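Local coordinates for TRAP dicarboxylate transporter, DctP subunit (Sulfurospirillum deleyianum, PDB 4OVS), which binds succinate and probably delivers it, as the periplasmic solute-binding component, to a TRAP-type dicarboxylate transporter, at residues A[47-50]-A[51-55]; A[310-313]-A[314-318]. One frame throughout, in Å; residues are numbered along the deposited sequence.

Interaction 1 (A[47-50]-A[51-55])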
loop_
_atom_site.group_PDB
_atom_site.type_symbol
_atom_site.label_atom_id
_atom_site.label_comp_id
_atom_site.label_asym_id
_atom_site.label_seq_id
_atom_site.Cartn_x
_atom_site.Cartn_y
_atom_site.Cartn_z
ATOM N N PHE A 47 3.371 -15.402 8.540
ATOM C CA PHE A 47 3.087 -15.077 9.971
ATOM C C PHE A 47 2.215 -16.092 10.608
ATOM O O PHE A 47 2.544 -16.630 11.660
ATOM C CB PHE A 47 2.432 -13.740 10.063
ATOM C CG PHE A 47 1.902 -13.402 11.427
ATOM C CD1 PHE A 47 2.786 -13.177 12.501
ATOM C CD2 PHE A 47 0.544 -13.261 11.651
ATOM C CE1 PHE A 47 2.303 -12.870 13.736
ATOM C CE2 PHE A 47 0.075 -12.913 12.906
ATOM C CZ PHE A 47 0.951 -12.705 13.936
ATOM N N ALA A 48 1.111 -16.439 9.941
ATOM C CA ALA A 48 0.148 -17.346 10.533
ATOM C C ALA A 48 0.757 -18.718 10.793
ATOM O O ALA A 48 0.612 -19.310 11.872
ATOM C CB ALA A 48 -1.079 -17.485 9.592
ATOM N N LYS A 49 1.468 -19.217 9.814
ATOM C CA LYS A 49 2.148 -20.497 9.947
ATOM C C LYS A 49 3.177 -20.500 11.100
ATOM O O LYS A 49 3.270 -21.461 11.865
ATOM C CB LYS A 49 2.864 -20.794 8.638
ATOM C CG LYS A 49 3.415 -22.192 8.561
ATOM C CD LYS A 49 4.328 -22.375 7.323
ATOM C CE LYS A 49 5.803 -22.061 7.611
ATOM N NZ LYS A 49 6.767 -22.527 6.532
ATOM N N ARG A 50 3.959 -19.433 11.220
ATOM C CA ARG A 50 5.026 -19.394 12.240
ATOM C C ARG A 50 4.479 -19.297 13.692
ATOM O O ARG A 50 5.005 -19.943 14.614
ATOM C CB ARG A 50 5.993 -18.268 11.946
ATOM C CG ARG A 50 6.819 -18.493 10.695
ATOM C CD ARG A 50 7.748 -19.701 10.868
ATOM N NE ARG A 50 8.769 -19.452 11.875
ATOM C CZ ARG A 50 9.230 -20.326 12.766
ATOM N NH1 ARG A 50 8.738 -21.559 12.853
ATOM N NH2 ARG A 50 10.181 -19.935 13.611
ATOM N N VAL A 51 3.440 -18.509 13.900
ATOM C CA VAL A 51 2.753 -18.494 15.208
ATOM C C VAL A 51 2.363 -19.916 15.635
ATOM O O VAL A 51 2.665 -20.326 16.739
ATOM C CB VAL A 51 1.545 -17.567 15.211
ATOM C CG1 VAL A 51 0.699 -17.753 16.495
ATOM C CG2 VAL A 51 2.010 -16.125 15.068
ATOM N N GLY A 52 1.690 -20.665 14.764
ATOM C CA GLY A 52 1.339 -22.046 15.040
ATOM C C GLY A 52 2.535 -22.909 15.451
ATOM O O GLY A 52 2.473 -23.647 16.436
ATOM N N GLU A 53 3.610 -22.846 14.668
ATOM C CA GLU A 53 4.818 -23.613 14.946
ATOM C C GLU A 53 5.467 -23.170 16.260
ATOM O O GLU A 53 5.745 -23.984 17.108
ATOM C CB GLU A 53 5.795 -23.483 13.771
ATOM C CG GLU A 53 5.247 -24.079 12.501
ATOM C CD GLU A 53 6.111 -23.823 11.256
ATOM O OE1 GLU A 53 6.894 -22.846 11.217
ATOM O OE2 GLU A 53 6.024 -24.631 10.308
ATOM N N LEU A 54 5.630 -21.878 16.457
ATOM C CA LEU A 54 6.310 -21.384 17.659
ATOM C C LEU A 54 5.500 -21.579 18.939
ATOM O O LEU A 54 6.058 -21.592 20.024
ATOM C CB LEU A 54 6.660 -19.905 17.502
ATOM C CG LEU A 54 7.806 -19.537 16.579
ATOM C CD1 LEU A 54 7.936 -18.066 16.363
ATOM C CD2 LEU A 54 9.121 -20.132 17.089
ATOM N N THR A 55 4.191 -21.768 18.835
ATOM C CA THR A 55 3.404 -21.949 20.034
ATOM C C THR A 55 3.001 -23.400 20.210
ATOM O O THR A 55 2.118 -23.691 20.999
ATOM C CB THR A 55 2.134 -21.091 20.048
ATOM O OG1 THR A 55 1.241 -21.482 18.972
ATOM C CG2 THR A 55 2.502 -19.640 19.930
HETATM O O HOH W 1 7.684 -24.951 8.032
#
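R50 and E53 form a salt bridge one turn apart: NH1 of R50 gives a hydrogen to OE1 of E53 at 2.8 Å. The acceptor lies in the guanidinium plane, but the donor comes to the anti side of OE1, 27° out of the carboxylate plane. Bends at chi2 (-65°) and chi3 (-67°) turn the guanidinium toward the following turn, where L54 CG lies over one face; NE forms a salt bridge with E262 of helix 253-289, and NH2 is hydrogen-bonded elsewhere. E53 OE2 accepts from a water 2.8 Å away; K49 NZ donates to the same water and stays 4.4 Å from OE2. This is the end of the helix in the beta-alpha-beta unit 26-31, 39-54, 59-64. Backbone i to i+4 bonds join V51 N to F47 O, E53 N to K49 O and L54 N to R50 O; G52 N to A48 O is weak. V51 O takes T55 N and T55 OG1 from opposite faces of its plane, and OG1 is also hydrogen-bonded with V59 N of the next strand. On the buried side V51 CG2 makes a CH-pi contact over the F47 ring, 3.9 Å from its centroid, offset toward the rim and nearest CE1.

Interaction 2 (A[310-313]-A[314-318])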
loop_
_atom_site.group_PDB
_atom_site.type_symbol
_atom_site.label_atom_id
_atom_site.label_comp_id
_atom_site.label_asym_id
_atom_site.label_seq_id
_atom_site.Cartn_x
_atom_site.Cartn_y
_atom_site.Cartn_z
ATOM N N GLU A 310 5.267 17.487 -8.017
ATOM C CA GLU A 310 5.885 17.998 -6.800
ATOM C C GLU A 310 5.354 19.365 -6.425
ATOM O O GLU A 310 5.470 19.792 -5.267
ATOM C CB GLU A 310 7.395 18.039 -6.943
ATOM C CG GLU A 310 7.983 16.641 -6.907
ATOM C CD GLU A 310 9.335 16.563 -7.561
ATOM O OE1 GLU A 310 9.870 17.630 -7.938
ATOM O OE2 GLU A 310 9.838 15.421 -7.728
ATOM N N ALA A 311 4.755 20.053 -7.388
ATOM C CA ALA A 311 4.249 21.397 -7.136
ATOM C C ALA A 311 3.242 21.411 -5.995
ATOM O O ALA A 311 2.934 22.457 -5.452
ATOM C CB ALA A 311 3.619 21.992 -8.418
ATOM N N ILE A 312 2.737 20.238 -5.626
ATOM C CA ILE A 312 1.726 20.147 -4.587
ATOM C C ILE A 312 2.306 20.184 -3.149
ATOM O O ILE A 312 1.550 20.336 -2.180
ATOM C CB ILE A 312 0.894 18.868 -4.753
ATOM C CG1 ILE A 312 1.675 17.641 -4.274
ATOM C CG2 ILE A 312 0.450 18.667 -6.235
ATOM C CD1 ILE A 312 0.847 16.369 -4.271
ATOM N N TYR A 313 3.621 20.017 -3.001
ATOM C CA TYR A 313 4.205 19.817 -1.661
ATOM C C TYR A 313 3.830 20.953 -0.686
ATOM O O TYR A 313 3.485 20.700 0.474
ATOM C CB TYR A 313 5.737 19.686 -1.720
ATOM C CG TYR A 313 6.324 18.335 -2.131
ATOM C CD1 TYR A 313 5.655 17.470 -2.984
ATOM C CD2 TYR A 313 7.581 17.954 -1.681
ATOM C CE1 TYR A 313 6.227 16.238 -3.368
ATOM C CE2 TYR A 313 8.149 16.748 -2.054
ATOM C CZ TYR A 313 7.476 15.895 -2.903
ATOM O OH TYR A 313 8.077 14.689 -3.241
ATOM N N PRO A 314 3.923 22.212 -1.136
ATOM C CA PRO A 314 3.692 23.286 -0.161
ATOM C C PRO A 314 2.292 23.311 0.442
ATOM O O PRO A 314 2.118 23.735 1.576
ATOM C CB PRO A 314 3.964 24.547 -0.973
ATOM C CG PRO A 314 5.017 24.120 -1.935
ATOM C CD PRO A 314 4.654 22.701 -2.318
ATOM N N GLN A 315 1.301 22.865 -0.303
ATOM C CA GLN A 315 -0.053 22.733 0.224
ATOM C C GLN A 315 -0.062 21.922 1.527
ATOM O O GLN A 315 -1.005 22.018 2.311
ATOM C CB GLN A 315 -0.946 22.002 -0.793
ATOM C CG GLN A 315 -0.893 22.548 -2.220
ATOM C CD GLN A 315 -1.879 21.841 -3.120
ATOM O OE1 GLN A 315 -2.847 21.237 -2.644
ATOM N NE2 GLN A 315 -1.631 21.885 -4.416
ATOM N N PHE A 316 0.984 21.119 1.747
ATOM C CA PHE A 316 0.995 20.150 2.834
ATOM C C PHE A 316 2.049 20.402 3.935
ATOM O O PHE A 316 2.203 19.579 4.847
ATOM C CB PHE A 316 1.168 18.742 2.244
ATOM C CG PHE A 316 0.053 18.341 1.351
ATOM C CD1 PHE A 316 -1.099 17.807 1.877
ATOM C CD2 PHE A 316 0.129 18.550 -0.014
ATOM C CE1 PHE A 316 -2.161 17.454 1.046
ATOM C CE2 PHE A 316 -0.924 18.197 -0.854
ATOM C CZ PHE A 316 -2.066 17.645 -0.325
ATOM N N TYR A 317 2.771 21.515 3.849
ATOM C CA TYR A 317 3.694 21.918 4.920
ATOM C C TYR A 317 2.967 22.067 6.258
ATOM O O TYR A 317 3.522 21.781 7.322
ATOM C CB TYR A 317 4.360 23.254 4.580
ATOM C CG TYR A 317 5.386 23.189 3.464
ATOM C CD1 TYR A 317 5.683 21.989 2.822
ATOM C CD2 TYR A 317 6.055 24.336 3.049
ATOM C CE1 TYR A 317 6.627 21.949 1.808
ATOM C CE2 TYR A 317 6.992 24.299 2.057
ATOM C CZ TYR A 317 7.281 23.110 1.440
ATOM O OH TYR A 317 8.220 23.089 0.442
ATOM N N LYS A 318 1.723 22.522 6.206
ATOM C CA LYS A 318 0.980 22.764 7.422
ATOM C C LYS A 318 0.594 21.469 8.129
ATOM O O LYS A 318 0.796 21.339 9.337
ATOM C CB LYS A 318 -0.253 23.602 7.112
ATOM C CG LYS A 318 -1.158 23.859 8.287
ATOM C CD LYS A 318 -2.416 24.563 7.810
ATOM C CE LYS A 318 -2.143 26.009 7.435
ATOM N NZ LYS A 318 -1.903 26.818 8.649
#
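F316 turns the edge of its ring to the backbone of I312, CD2 lying 3.1 Å from I312 O, and its CE2 meets I312 CD1 more distantly at 4.3 Å. This close-packed side is aromatic and aliphatic: the F316 ring continues onto V175 and A178 of helix 174-181, while Y313 leads away from 314-318, touching I325 and sending its hydroxyl to the carbonyl oxygen of P107. Y313 O accepts from F316 N at 2.8 Å, although the place of that nitrogen is less certain. The neighbouring bond, Q315 N to I312 O, is weak, with an N-H...O angle of only 127°. The segment joins helix 299-310 to helix 317-330: a type I turn, E310 to Y313, runs into a 3-10 turn at 314-316, where P314 has no amide hydrogen to offer. P314 and Q315 form the exposed side, Q315 extending its chain past the backbone with CG 3.3 Å from I312 O. Between the two sides lies Y317. P314 CA stands 3.7 Å above the plane of its ring, over the centre, and Y317 CD1 comes within 3.5 Å of Y313 O, obliquely to the ring. With an alanine in place of Y317, P314 CA would probably lose the ring that covers it, and the contact with I325 would go too.

In the fold
From the N terminus, the chain forms strand 26-31 and then helix 39-54, whose last two turns hold interaction 1. That contact closes no long loop: its segments adjoin, and the chain leaves it for strand 59-64, completing a beta-alpha-beta unit whose helix also packs on the long helix 253-289. Interaction 2 comes much later, after helix 299-310, and is likewise local; it makes the turn into helix 317-330, and this connection packs on helix 174-181 and on the loop at P107 and F108. The two contacts follow in series, neither nesting nor crossing. Interactions 1 and 2 lie on opposite sides of the chain's centre, their centres 44 Å apart.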